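Local coordinates for protein rhamnosidase B (Bacillus sp., PDB 2OKX) that hydrolyses terminal alpha-L-rhamnose residues from rhamnose-containing glycosides, as a glycoside hydrolase of family 78, at residues G592-V597 / A642-E647; T393-F398 / R487-E492. One frame throughout, in Å; residues are numbered along the deposited sequence. Where two conformers were deposited one is given.

Contact 1: residues G592-V597 / A642-E647; sequences GETEIV and AHTGNE
The methyl group of T594 meets two residues at the end of helix 627-644: its CG2 lies 4.0 Å from CD2 of H643 and 4.0 Å from CG2 of T644. This is a junction in the (alpha/alpha)6-barrel domain, the six-hairpin glycosidase fold, where the turn that opens helix 595-603 packs against the last turn of helix 627-644. Two threonines suit the place, since each offers a methyl to its partner and turns its hydroxyl another way; with OG1 of T594 set between the backbone N and the carbonyl carbon (chi1 56°), CG2 is left anti to the carbonyl carbon, beside the backbone N, on the side facing helix 627-644. That methyl reaches the imidazole of H643 at its edge, close to the ring plane, beside the CD2 and NE2 corner.

The same edge serves a polar link. A water in the ring plane bonds to NE2 of H643 at 2.9 Å and donates to the carbonyl O of G592 at 2.7 Å, so the two segments, which share no direct hydrogen bond, are joined through solvent. Histidine fits because one flat ring can meet a methyl and a water along its edge, and the stacked Y588 and the nearly perpendicular W886 ring probably restrict its rotation. G592 takes positive phi (89°), where a side chain would press on the preceding carbonyl O; this is the bend leading to T594.

Helix 627-644 stops as G645 turns to positive phi. The hydroxyl of T644 is tied to its own helix and the turn after it: it bonds to the carbonyl O of Y640, and in an ST turn the backbone N of N646 donates to OG1 of T644 at 3.1 Å, with an N-H...O angle of 140°.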
loop_
_atom_site.group_PDB
_atom_site.type_symbol
_atom_site.label_atom_id
_atom_site.label_comp_id
_atom_site.label_asym_id
_atom_site.label_seq_id
_atom_site.Cartn_x
_atom_site.Cartn_y
_atom_site.Cartn_z
ATOM N N GLY A 592 -5.196 7.141 19.321
ATOM C CA GLY A 592 -4.704 6.612 20.587
ATOM C C GLY A 592 -4.442 5.114 20.648
ATOM O O GLY A 592 -4.285 4.555 21.734
ATOM N N GLU A 593 -4.388 4.447 19.499
ATOM C CA GLU A 593 -4.146 3.010 19.507
ATOM C C GLU A 593 -2.672 2.693 19.722
ATOM O O GLU A 593 -1.790 3.440 19.287
ATOM C CB GLU A 593 -4.652 2.381 18.202
ATOM C CG GLU A 593 -6.169 2.513 18.003
ATOM C CD GLU A 593 -6.972 2.014 19.200
ATOM O OE1 GLU A 593 -6.810 0.845 19.598
ATOM O OE2 GLU A 593 -7.772 2.792 19.751
ATOM N N THR A 594 -2.403 1.587 20.409
ATOM C CA THR A 594 -1.027 1.193 20.686
ATOM C C THR A 594 -0.657 -0.205 20.203
ATOM O O THR A 594 0.481 -0.438 19.801
ATOM C CB THR A 594 -0.725 1.270 22.200
ATOM O OG1 THR A 594 -1.670 0.466 22.911
ATOM C CG2 THR A 594 -0.816 2.708 22.692
ATOM N N GLU A 595 -1.607 -1.134 20.234
ATOM C CA GLU A 595 -1.305 -2.498 19.816
ATOM C C GLU A 595 -0.810 -2.603 18.381
ATOM O O GLU A 595 0.097 -3.378 18.097
ATOM C CB GLU A 595 -2.515 -3.412 20.033
ATOM C CG GLU A 595 -2.843 -3.638 21.506
ATOM C CD GLU A 595 -3.800 -4.796 21.729
ATOM O OE1 GLU A 595 -4.228 -4.998 22.885
ATOM O OE2 GLU A 595 -4.118 -5.511 20.756
ATOM N N ILE A 596 -1.390 -1.818 17.477
ATOM C CA ILE A 596 -0.959 -1.858 16.090
ATOM C C ILE A 596 0.490 -1.377 15.982
ATOM O O ILE A 596 1.265 -1.889 15.183
ATOM C CB ILE A 596 -1.876 -0.985 15.192
ATOM C CG1 ILE A 596 -1.389 -1.034 13.742
ATOM C CG2 ILE A 596 -1.908 0.449 15.710
ATOM C CD1 ILE A 596 -2.275 -0.265 12.761
ATOM N N VAL A 597 0.861 -0.399 16.798
ATOM C CA VAL A 597 2.220 0.115 16.759
ATOM C C VAL A 597 3.217 -0.960 17.194
ATOM O O VAL A 597 4.200 -1.213 16.498
ATOM C CB VAL A 597 2.385 1.356 17.666
ATOM C CG1 VAL A 597 3.813 1.853 17.599
ATOM C CG2 VAL A 597 1.411 2.457 17.230
ATOM N N ALA A 642 8.370 5.253 25.257
ATOM C CA ALA A 642 8.135 6.441 26.073
ATOM C C ALA A 642 6.645 6.772 26.174
ATOM O O ALA A 642 6.164 7.215 27.221
ATOM C CB ALA A 642 8.897 7.631 25.497
ATOM N N HIS A 643 5.920 6.547 25.082
ATOM C CA HIS A 643 4.489 6.824 25.033
ATOM C C HIS A 643 3.722 5.953 26.015
ATOM O O HIS A 643 2.905 6.443 26.800
ATOM C CB HIS A 643 3.957 6.566 23.619
ATOM C CG HIS A 643 2.482 6.781 23.479
ATOM N ND1 HIS A 643 1.911 8.035 23.463
ATOM C CD2 HIS A 643 1.461 5.901 23.354
ATOM C CE1 HIS A 643 0.601 7.918 23.333
ATOM N NE2 HIS A 643 0.301 6.633 23.264
ATOM N N THR A 644 3.997 4.654 25.963
ATOM C CA THR A 644 3.320 3.688 26.811
ATOM C C THR A 644 3.974 3.472 28.166
ATOM O O THR A 644 3.312 3.048 29.111
ATOM C CB THR A 644 3.252 2.314 26.120
ATOM O OG1 THR A 644 4.583 1.814 25.935
ATOM C CG2 THR A 644 2.566 2.427 24.766
ATOM N N GLY A 645 5.267 3.753 28.258
ATOM C CA GLY A 645 5.982 3.533 29.500
ATOM C C GLY A 645 6.137 2.033 29.679
ATOM O O GLY A 645 6.303 1.543 30.795
ATOM N N ASN A 646 6.084 1.307 28.564
ATOM C CA ASN A 646 6.191 -0.148 28.569
ATOM C C ASN A 646 7.649 -0.617 28.580
ATOM O O ASN A 646 8.234 -0.892 27.534
ATOM C CB ASN A 646 5.455 -0.717 27.349
ATOM C CG ASN A 646 5.314 -2.232 27.394
ATOM O OD1 ASN A 646 4.568 -2.817 26.608
ATOM N ND2 ASN A 646 6.031 -2.871 28.308
ATOM N N GLU A 647 8.221 -0.703 29.776
ATOM C CA GLU A 647 9.605 -1.136 29.942
ATOM C C GLU A 647 9.832 -2.565 29.464
ATOM O O GLU A 647 10.909 -2.893 28.968
ATOM C CB GLU A 647 10.024 -1.007 31.411
ATOM C CG GLU A 647 10.365 0.419 31.828
ATOM C CD GLU A 647 10.682 0.543 33.309
ATOM O OE1 GLU A 647 11.259 1.576 33.710
ATOM O OE2 GLU A 647 10.346 -0.386 34.074
HETATM O O HOH W 1 -2.524 5.894 23.221
#

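Contact 2: residues T393-F398 / R487-E492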
loop_
_atom_site.group_PDB
_atom_site.type_symbol
_atom_site.label_atom_id
_atom_site.label_comp_id
_atom_site.label_asym_id
_atom_site.label_seq_id
_atom_site.Cartn_x
_atom_site.Cartn_y
_atom_site.Cartn_z
ATOM N N THR A 393 -4.335 -12.602 -20.159
ATOM C CA THR A 393 -5.790 -12.482 -20.177
ATOM C C THR A 393 -6.275 -11.333 -21.053
ATOM O O THR A 393 -5.663 -10.266 -21.098
ATOM C CB THR A 393 -6.392 -12.296 -18.758
ATOM O OG1 THR A 393 -7.824 -12.352 -18.847
ATOM C CG2 THR A 393 -5.984 -10.942 -18.159
ATOM N N GLU A 394 -7.376 -11.569 -21.760
ATOM C CA GLU A 394 -7.972 -10.562 -22.626
ATOM C C GLU A 394 -9.159 -9.897 -21.922
ATOM O O GLU A 394 -9.885 -9.103 -22.512
ATOM C CB GLU A 394 -8.399 -11.197 -23.956
ATOM C CG GLU A 394 -7.228 -11.365 -24.924
ATOM C CD GLU A 394 -7.531 -12.286 -26.097
ATOM O OE1 GLU A 394 -8.680 -12.290 -26.581
ATOM O OE2 GLU A 394 -6.603 -12.995 -26.542
ATOM N N GLU A 395 -9.351 -10.244 -20.654
ATOM C CA GLU A 395 -10.416 -9.656 -19.844
ATOM C C GLU A 395 -9.651 -8.616 -19.030
ATOM O O GLU A 395 -9.271 -8.855 -17.887
ATOM C CB GLU A 395 -11.038 -10.734 -18.960
ATOM C CG GLU A 395 -11.585 -11.907 -19.782
ATOM C CD GLU A 395 -12.190 -13.001 -18.936
ATOM O OE1 GLU A 395 -11.426 -13.753 -18.287
ATOM O OE2 GLU A 395 -13.435 -13.105 -18.915
ATOM N N ASN A 396 -9.426 -7.466 -19.657
ATOM C CA ASN A 396 -8.630 -6.388 -19.085
ATOM C C ASN A 396 -9.394 -5.099 -18.784
ATOM O O ASN A 396 -9.508 -4.207 -19.630
ATOM C CB ASN A 396 -7.466 -6.119 -20.050
ATOM C CG ASN A 396 -6.547 -5.018 -19.578
ATOM O OD1 ASN A 396 -6.610 -4.581 -18.426
ATOM N ND2 ASN A 396 -5.672 -4.568 -20.470
ATOM N N VAL A 397 -9.888 -4.998 -17.555
ATOM C CA VAL A 397 -10.651 -3.830 -17.142
ATOM C C VAL A 397 -9.834 -2.543 -17.166
ATOM O O VAL A 397 -10.320 -1.514 -17.619
ATOM C CB VAL A 397 -11.245 -4.030 -15.733
ATOM C CG1 VAL A 397 -12.003 -2.769 -15.299
ATOM C CG2 VAL A 397 -12.188 -5.235 -15.742
ATOM N N PHE A 398 -8.594 -2.600 -16.686
ATOM C CA PHE A 398 -7.745 -1.411 -16.662
ATOM C C PHE A 398 -7.511 -0.848 -18.064
ATOM O O PHE A 398 -7.777 0.326 -18.327
ATOM C CB PHE A 398 -6.400 -1.732 -15.996
ATOM C CG PHE A 398 -5.502 -0.534 -15.826
ATOM C CD1 PHE A 398 -5.745 0.402 -14.822
ATOM C CD2 PHE A 398 -4.416 -0.340 -16.673
ATOM C CE1 PHE A 398 -4.915 1.517 -14.665
ATOM C CE2 PHE A 398 -3.579 0.771 -16.528
ATOM C CZ PHE A 398 -3.830 1.702 -15.519
ATOM N N ARG A 487 -13.614 -7.938 -12.727
ATOM C CA ARG A 487 -14.661 -8.107 -13.717
ATOM C C ARG A 487 -15.560 -9.197 -13.177
ATOM O O ARG A 487 -15.084 -10.232 -12.708
ATOM C CB ARG A 487 -14.110 -8.533 -15.080
ATOM C CG ARG A 487 -15.205 -9.083 -16.010
ATOM C CD ARG A 487 -14.752 -9.138 -17.453
ATOM N NE ARG A 487 -14.592 -7.802 -18.012
ATOM C CZ ARG A 487 -14.166 -7.554 -19.246
ATOM N NH1 ARG A 487 -13.855 -8.560 -20.056
ATOM N NH2 ARG A 487 -14.055 -6.303 -19.671
ATOM N N TYR A 488 -16.859 -8.950 -13.238
ATOM C CA TYR A 488 -17.851 -9.897 -12.762
ATOM C C TYR A 488 -18.801 -10.145 -13.924
ATOM O O TYR A 488 -19.344 -9.202 -14.503
ATOM C CB TYR A 488 -18.620 -9.294 -11.584
ATOM C CG TYR A 488 -19.726 -10.169 -11.040
ATOM C CD1 TYR A 488 -19.485 -11.071 -10.003
ATOM C CD2 TYR A 488 -21.017 -10.093 -11.563
ATOM C CE1 TYR A 488 -20.506 -11.871 -9.496
ATOM C CE2 TYR A 488 -22.046 -10.891 -11.067
ATOM C CZ TYR A 488 -21.784 -11.774 -10.035
ATOM O OH TYR A 488 -22.803 -12.556 -9.544
ATOM N N ILE A 489 -18.975 -11.413 -14.280
ATOM C CA ILE A 489 -19.868 -11.784 -15.370
ATOM C C ILE A 489 -21.110 -12.380 -14.719
ATOM O O ILE A 489 -21.029 -13.351 -13.968
ATOM C CB ILE A 489 -19.205 -12.809 -16.307
ATOM C CG1 ILE A 489 -17.850 -12.269 -16.775
ATOM C CG2 ILE A 489 -20.098 -13.060 -17.515
ATOM C CD1 ILE A 489 -16.981 -13.288 -17.478
ATOM N N CYS A 490 -22.253 -11.782 -15.020
ATOM C CA CYS A 490 -23.531 -12.171 -14.435
ATOM C C CYS A 490 -24.175 -13.496 -14.798
ATOM O O CYS A 490 -24.087 -13.965 -15.931
ATOM C CB CYS A 490 -24.562 -11.084 -14.717
ATOM S SG CYS A 490 -24.150 -9.490 -14.002
ATOM N N ARG A 491 -24.828 -14.086 -13.804
ATOM C CA ARG A 491 -25.584 -15.307 -14.009
ATOM C C ARG A 491 -26.953 -14.679 -14.253
ATOM O O ARG A 491 -27.090 -13.458 -14.162
ATOM C CB ARG A 491 -25.612 -16.176 -12.748
ATOM C CG ARG A 491 -26.347 -15.566 -11.560
ATOM C CD ARG A 491 -26.670 -16.638 -10.529
ATOM N NE ARG A 491 -25.457 -17.286 -10.040
ATOM C CZ ARG A 491 -24.703 -16.810 -9.054
ATOM N NH1 ARG A 491 -25.045 -15.683 -8.440
ATOM N NH2 ARG A 491 -23.594 -17.448 -8.699
ATOM N N GLU A 492 -27.963 -15.483 -14.552
ATOM C CA GLU A 492 -29.284 -14.931 -14.817
ATOM C C GLU A 492 -30.015 -14.480 -13.550
ATOM O O GLU A 492 -30.011 -15.180 -12.543
ATOM C CB GLU A 492 -30.134 -15.970 -15.553
ATOM C CG GLU A 492 -31.481 -15.464 -16.028
ATOM C CD GLU A 492 -31.361 -14.369 -17.065
ATOM O OE1 GLU A 492 -30.527 -14.501 -17.984
ATOM O OE2 GLU A 492 -32.112 -13.378 -16.970
HETATM O O HOH W 2 -14.948 -11.394 -20.301
#
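Buried packing around an arginine side chain, with a water as its polar bridge, joins the loop that leads into helix 397-402 to the end of strand 485-489. R487 lies along the loop: its CB is 3.9 Å from CG2 of V397, the branched methyl this valine offers, while at its far end NH1 of R487 comes 3.6 Å from CA of E395 and 3.7 Å from CB of that residue. The bend at chi3 (-69°) brings NH1 against CA and CB of E395.

Although the charges are opposite, E395 and R487 form no direct salt bridge. OE2 of E395 stays 4.7 Å from NH1 of R487, and the carboxylate and guanidinium planes are 76° apart. The extended E395 chain puts its carboxylate where a water can span the gap, donating to OE2 of E395 at 2.7 Å and accepting from NH1 of R487 at 3.0 Å.

Strand 485-489 belongs to the concanavalin-like beta domain, pairing with strands 462-472 and 153-155. D464 on the neighbouring strand 462-472 makes a salt bridge to NE of R487, and NH2 is also hydrogen-bonded elsewhere; arginine suits the place because its aliphatic stem packs on V397 while its head serves both the aspartate and the water. Two positions on, I489 again faces the loop, its apolar tip CD1 resting 3.8 Å from OE2 of E395.

The loop is shaped locally: the backbone N of E395 donates to OG1 of T393 in an ST turn, and N396 caps helix 397-402 through OD1, which accepts from the backbone N of G399.

Contacts 1 and 2 lie on opposite sides of the chain's centre, their own centres about 45 Å apart and their nearest atoms about 28 Å apart, so neither touches the other. They follow in series along the chain: contact 2 ties a loop to the concanavalin-like beta domain, and contact 1 belongs to the helical glycosidase domain that comes later. Both use one bridging water where no direct hydrogen bond crosses, but contact 2 is buried and contact 1 only partly so. None of their residues ligates calcium in a calcium site that includes V423 and H522. Of the two, contact 1 lies in the domain that probably carries the catalytic site.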